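Local coordinates for protein cytokinin riboside 5'-monophosphate phosphoribohydrolase (Corynebacterium glutamicum, PDB 5WQ3) that is a SLOG-clan protein built on a Rossmann-like parallel sheet flanked by helices, at residues 150-153 and 154-157; 176-179 and 180-183. All coordinates share one frame; numbering follows the deposited sequence. Where two conformers were deposited one is given.

Contact 1. Residues 150-153 and 154-157. With EDO (1,2-ethanediol), chain L.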
loop_
_atom_site.group_PDB
_atom_site.type_symbol
_atom_site.label_atom_id
_atom_site.label_comp_id
_atom_site.label_asym_id
_atom_site.label_seq_id
_atom_site.Cartn_x
_atom_site.Cartn_y
_atom_site.Cartn_z
ATOM N N ARG C 150 -44.837 31.057 0.408
ATOM C CA ARG C 150 -43.817 31.159 1.419
ATOM C C ARG C 150 -44.351 31.577 2.825
ATOM O O ARG C 150 -43.818 31.169 3.835
ATOM C CB ARG C 150 -42.770 32.173 0.870
ATOM C CG ARG C 150 -41.998 32.951 1.908
ATOM C CD ARG C 150 -41.002 32.034 2.514
ATOM N NE ARG C 150 -39.903 32.708 3.179
ATOM C CZ ARG C 150 -38.774 32.076 3.470
ATOM N NH1 ARG C 150 -38.649 30.793 3.121
ATOM N NH2 ARG C 150 -37.779 32.707 4.092
ATOM N N TYR C 151 -45.351 32.455 2.879
ATOM C CA TYR C 151 -45.758 33.094 4.098
ATOM C C TYR C 151 -47.048 32.458 4.584
ATOM O O TYR C 151 -48.094 32.580 3.947
ATOM C CB TYR C 151 -45.952 34.576 3.825
ATOM C CG TYR C 151 -44.617 35.217 3.512
ATOM C CD1 TYR C 151 -43.641 35.401 4.511
ATOM C CD2 TYR C 151 -44.317 35.626 2.234
ATOM C CE1 TYR C 151 -42.421 36.011 4.218
ATOM C CE2 TYR C 151 -43.077 36.187 1.941
ATOM C CZ TYR C 151 -42.152 36.384 2.928
ATOM O OH TYR C 151 -40.938 36.966 2.574
ATOM N N PHE C 152 -46.972 31.767 5.714
ATOM C CA PHE C 152 -48.119 31.125 6.369
ATOM C C PHE C 152 -49.311 32.075 6.466
ATOM O O PHE C 152 -50.442 31.716 6.178
ATOM C CB PHE C 152 -47.622 30.698 7.752
ATOM C CG PHE C 152 -48.300 29.523 8.325
ATOM C CD1 PHE C 152 -48.045 28.250 7.832
ATOM C CD2 PHE C 152 -49.159 29.667 9.429
ATOM C CE1 PHE C 152 -48.692 27.136 8.373
ATOM C CE2 PHE C 152 -49.786 28.553 9.997
ATOM C CZ PHE C 152 -49.559 27.292 9.463
ATOM N N PHE C 153 -49.055 33.337 6.771
ATOM C CA PHE C 153 -50.131 34.287 6.985
ATOM C C PHE C 153 -50.856 34.688 5.720
ATOM O O PHE C 153 -52.050 34.922 5.765
ATOM C CB PHE C 153 -49.695 35.526 7.779
ATOM C CG PHE C 153 -48.479 36.209 7.240
ATOM C CD1 PHE C 153 -47.199 35.788 7.636
ATOM C CD2 PHE C 153 -48.584 37.242 6.335
ATOM C CE1 PHE C 153 -46.072 36.413 7.155
ATOM C CE2 PHE C 153 -47.462 37.860 5.828
ATOM C CZ PHE C 153 -46.202 37.457 6.248
ATOM N N ALA C 154 -50.154 34.744 4.589
ATOM C CA ALA C 154 -50.835 34.931 3.331
ATOM C C ALA C 154 -51.688 33.768 2.932
ATOM O O ALA C 154 -52.803 33.933 2.431
ATOM C CB ALA C 154 -49.868 35.201 2.228
ATOM N N ARG C 155 -51.126 32.594 3.045
ATOM C CA ARG C 155 -51.872 31.419 2.729
ATOM C C ARG C 155 -53.184 31.347 3.567
ATOM O O ARG C 155 -54.241 31.027 3.007
ATOM C CB ARG C 155 -51.034 30.235 3.000
ATOM C CG ARG C 155 -51.669 28.983 2.583
ATOM C CD ARG C 155 -51.245 28.034 3.655
ATOM N NE ARG C 155 -51.128 26.717 3.156
ATOM C CZ ARG C 155 -50.894 25.696 3.930
ATOM N NH1 ARG C 155 -50.757 25.846 5.229
ATOM N NH2 ARG C 155 -50.843 24.535 3.398
ATOM N N LYS C 156 -53.122 31.651 4.865
ATOM C CA LYS C 156 -54.316 31.550 5.750
ATOM C C LYS C 156 -55.387 32.571 5.368
ATOM O O LYS C 156 -56.572 32.292 5.486
ATOM C CB LYS C 156 -53.949 31.720 7.234
ATOM C CG LYS C 156 -53.249 30.550 7.949
ATOM C CD LYS C 156 -52.673 31.075 9.293
ATOM C CE LYS C 156 -52.802 30.090 10.457
ATOM N NZ LYS C 156 -52.632 30.748 11.802
ATOM N N THR C 157 -55.001 33.768 4.913
ATOM C CA THR C 157 -55.946 34.690 4.424
ATOM C C THR C 157 -56.756 34.118 3.230
ATOM O O THR C 157 -57.953 34.394 3.142
ATOM C CB THR C 157 -55.217 35.985 3.962
ATOM O OG1 THR C 157 -54.486 36.488 5.084
ATOM C CG2 THR C 157 -56.151 37.025 3.576
HETATM C C1 EDO L . -55.885 34.990 8.163
HETATM O O1 EDO L . -56.353 36.292 7.880
HETATM C C2 EDO L . -55.630 34.921 9.644
HETATM O O2 EDO L . -54.242 34.719 9.842
#
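The ring of Phe152 meets two side chains of the next turn, both obliquely: Lys156 brings CE to 3.4 Å from Phe152 CE2, and the Arg155 guanidinium, its plane turned 48° from the ring, sets NH1 4.0 Å from Phe152 CE1. The Phe153 ring carries Tyr151 CB over one face, offset toward the rim, while the Tyr151 ring has Arg150 CG above its centre. This is the first turn of helix 152-162, with Tyr151 as the N-cap residue. Tyr151 O accepts an almost straight bond from Arg155 N and a weak one from Ala154 N; Lys156 N bonds to Phe152 O. With CG of Phe152 anti to its N (chi1 -152°), the ring swings to the side where the lysine chain climbs, and Lys156 CD also lies 3.8 Å from Phe152 CD2. The aliphatic part of the lysine thus runs past the ring, while its NZ goes on to salt bridges with Asp177 and Glu181. Arg155 is buried, and its NE bonds to Leu129 O on strand 126-131. Phe153 O is gripped twice by Thr157, through N at 3.3 Å and through OG1 at 3.0 Å. The hydroxyl can reach back because OG1 stands beside its own backbone N; a 1,2-ethanediol, probably from the crystallisation liquor, gives Thr157 OG1 a weak bond from its O1, 3.4 Å away.

Contact 2. Residues 176-179 and 180-183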
loop_
_atom_site.group_PDB
_atom_site.type_symbol
_atom_site.label_atom_id
_atom_site.label_comp_id
_atom_site.label_asym_id
_atom_site.label_seq_id
_atom_site.Cartn_x
_atom_site.Cartn_y
_atom_site.Cartn_z
ATOM N N LEU C 176 -55.792 22.366 14.046
ATOM C CA LEU C 176 -56.371 23.044 15.174
ATOM C C LEU C 176 -56.146 24.544 15.027
ATOM O O LEU C 176 -56.982 25.358 15.393
ATOM C CB LEU C 176 -55.765 22.571 16.477
ATOM C CG LEU C 176 -56.185 21.108 16.722
ATOM C CD1 LEU C 176 -55.319 20.514 17.819
ATOM C CD2 LEU C 176 -57.642 21.039 17.070
ATOM N N ASP C 177 -55.004 24.914 14.500
ATOM C CA ASP C 177 -54.723 26.352 14.226
ATOM C C ASP C 177 -55.826 27.005 13.352
ATOM O O ASP C 177 -56.379 28.078 13.682
ATOM C CB ASP C 177 -53.314 26.449 13.572
ATOM C CG ASP C 177 -52.889 27.942 13.240
ATOM O OD1 ASP C 177 -53.469 28.914 13.769
ATOM O OD2 ASP C 177 -51.983 28.077 12.412
ATOM N N GLU C 178 -56.149 26.388 12.214
ATOM C CA GLU C 178 -57.237 26.917 11.282
ATOM C C GLU C 178 -58.568 26.849 11.924
ATOM O O GLU C 178 -59.372 27.750 11.799
ATOM C CB GLU C 178 -57.311 26.071 10.019
ATOM C CG GLU C 178 -56.133 26.295 9.141
ATOM C CD GLU C 178 -56.232 27.620 8.398
ATOM O OE1 GLU C 178 -57.232 28.378 8.523
ATOM O OE2 GLU C 178 -55.310 27.875 7.644
ATOM N N LEU C 179 -58.816 25.799 12.708
ATOM C CA LEU C 179 -60.102 25.729 13.376
ATOM C C LEU C 179 -60.375 26.850 14.296
ATOM O O LEU C 179 -61.465 27.441 14.260
ATOM C CB LEU C 179 -60.225 24.381 14.160
ATOM C CG LEU C 179 -61.526 24.242 14.923
ATOM C CD1 LEU C 179 -62.767 24.298 14.050
ATOM C CD2 LEU C 179 -61.544 22.943 15.759
ATOM N N PHE C 180 -59.413 27.164 15.195
ATOM C CA PHE C 180 -59.633 28.216 16.152
ATOM C C PHE C 180 -59.575 29.602 15.510
ATOM O O PHE C 180 -60.296 30.469 15.921
ATOM C CB PHE C 180 -58.793 28.082 17.377
ATOM C CG PHE C 180 -59.222 26.924 18.239
ATOM C CD1 PHE C 180 -60.418 26.971 18.882
ATOM C CD2 PHE C 180 -58.445 25.815 18.361
ATOM C CE1 PHE C 180 -60.888 25.926 19.637
ATOM C CE2 PHE C 180 -58.888 24.720 19.154
ATOM C CZ PHE C 180 -60.109 24.808 19.777
ATOM N N GLU C 181 -58.867 29.726 14.415
ATOM C CA GLU C 181 -58.953 30.974 13.653
ATOM C C GLU C 181 -60.319 31.196 13.035
ATOM O O GLU C 181 -60.872 32.263 13.165
ATOM C CB GLU C 181 -57.922 30.883 12.606
ATOM C CG GLU C 181 -57.619 32.087 11.799
ATOM C CD GLU C 181 -56.418 31.722 10.942
ATOM O OE1 GLU C 181 -55.440 31.129 11.512
ATOM O OE2 GLU C 181 -56.505 31.932 9.715
ATOM N N VAL C 182 -60.904 30.182 12.397
ATOM C CA VAL C 182 -62.219 30.409 11.807
ATOM C C VAL C 182 -63.238 30.652 12.921
ATOM O O VAL C 182 -64.120 31.474 12.800
ATOM C CB VAL C 182 -62.670 29.327 10.811
ATOM C CG1 VAL C 182 -62.615 27.914 11.404
ATOM C CG2 VAL C 182 -64.076 29.621 10.324
ATOM N N LEU C 183 -63.127 29.902 14.004
ATOM C CA LEU C 183 -64.034 30.083 15.111
ATOM C C LEU C 183 -63.987 31.539 15.634
ATOM O O LEU C 183 -65.034 32.105 15.870
ATOM C CB LEU C 183 -63.741 29.103 16.240
ATOM C CG LEU C 183 -64.389 27.753 16.038
ATOM C CD1 LEU C 183 -63.815 26.779 17.043
ATOM C CD2 LEU C 183 -65.903 27.839 16.187
HETATM O O HOH W 1 -57.467 30.649 7.666
#
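Glu178 and Glu181 lie side by side and point the same way, their carboxylate planes 43° apart, with Glu178 OE1 3.8 Å from Glu181 OE2. A water sits between these two oxygens, but so close to both that its bonding is doubtful. Asp177 instead crosses Glu181 at a slant, its carboxylate plane turned by 68°, and Asp177 OD1 comes to 3.7 Å from Glu181 OE1. Three acidic groups so close would probably repel one another, but Lys156 forms salt bridges to Asp177 and Glu181 and should offset much of this. The torsions help bring the acids together: Glu181 reaches out extended, CG anti to its N (chi1 -171°), whereas Glu178 bends at chi2. The other side chains of 176-183 are apolar. Leu179 and Leu183 run alongside each other, Leu183 CD1 4.0 Å from Leu179 CG, and Leu176 CD2 stands 4.4 Å from Phe180 CE2. Four successive i to i+4 backbone bonds, from Phe180 N to Leu176 O (3.0 Å) through Leu183 N to Leu179 O, place the partners of each pair one turn apart. The helix is the crossover of a beta-alpha-beta unit between strands 166-168 and 196-199: Leu179, Val182 and Leu183 pack on strand 196-199, Leu176 and Phe180 meet helix 201-216, and the acidic side chains turn to helix 152-162.

In the fold
Going from the N terminus, the chain leaves strand 145-149, outermost within this chain, and enters contact 1 in the first turn of helix 152-162. It then passes through strand 166-168 into helix 173-188, where contact 2 occupies a middle stretch. Each contact closes no more than a helical turn; the two follow in series, neither nested nor crossed, with centres about 14 Å apart. They nevertheless touch directly: Lys156 NZ lies 2.8 Å from both Asp177 OD2 and Glu181 OE1, so the two helices are joined by salt bridges. Contact 1 also looks toward strand 126-131 and helix 46-64, and contact 2 toward strand 196-199 and helix 201-216.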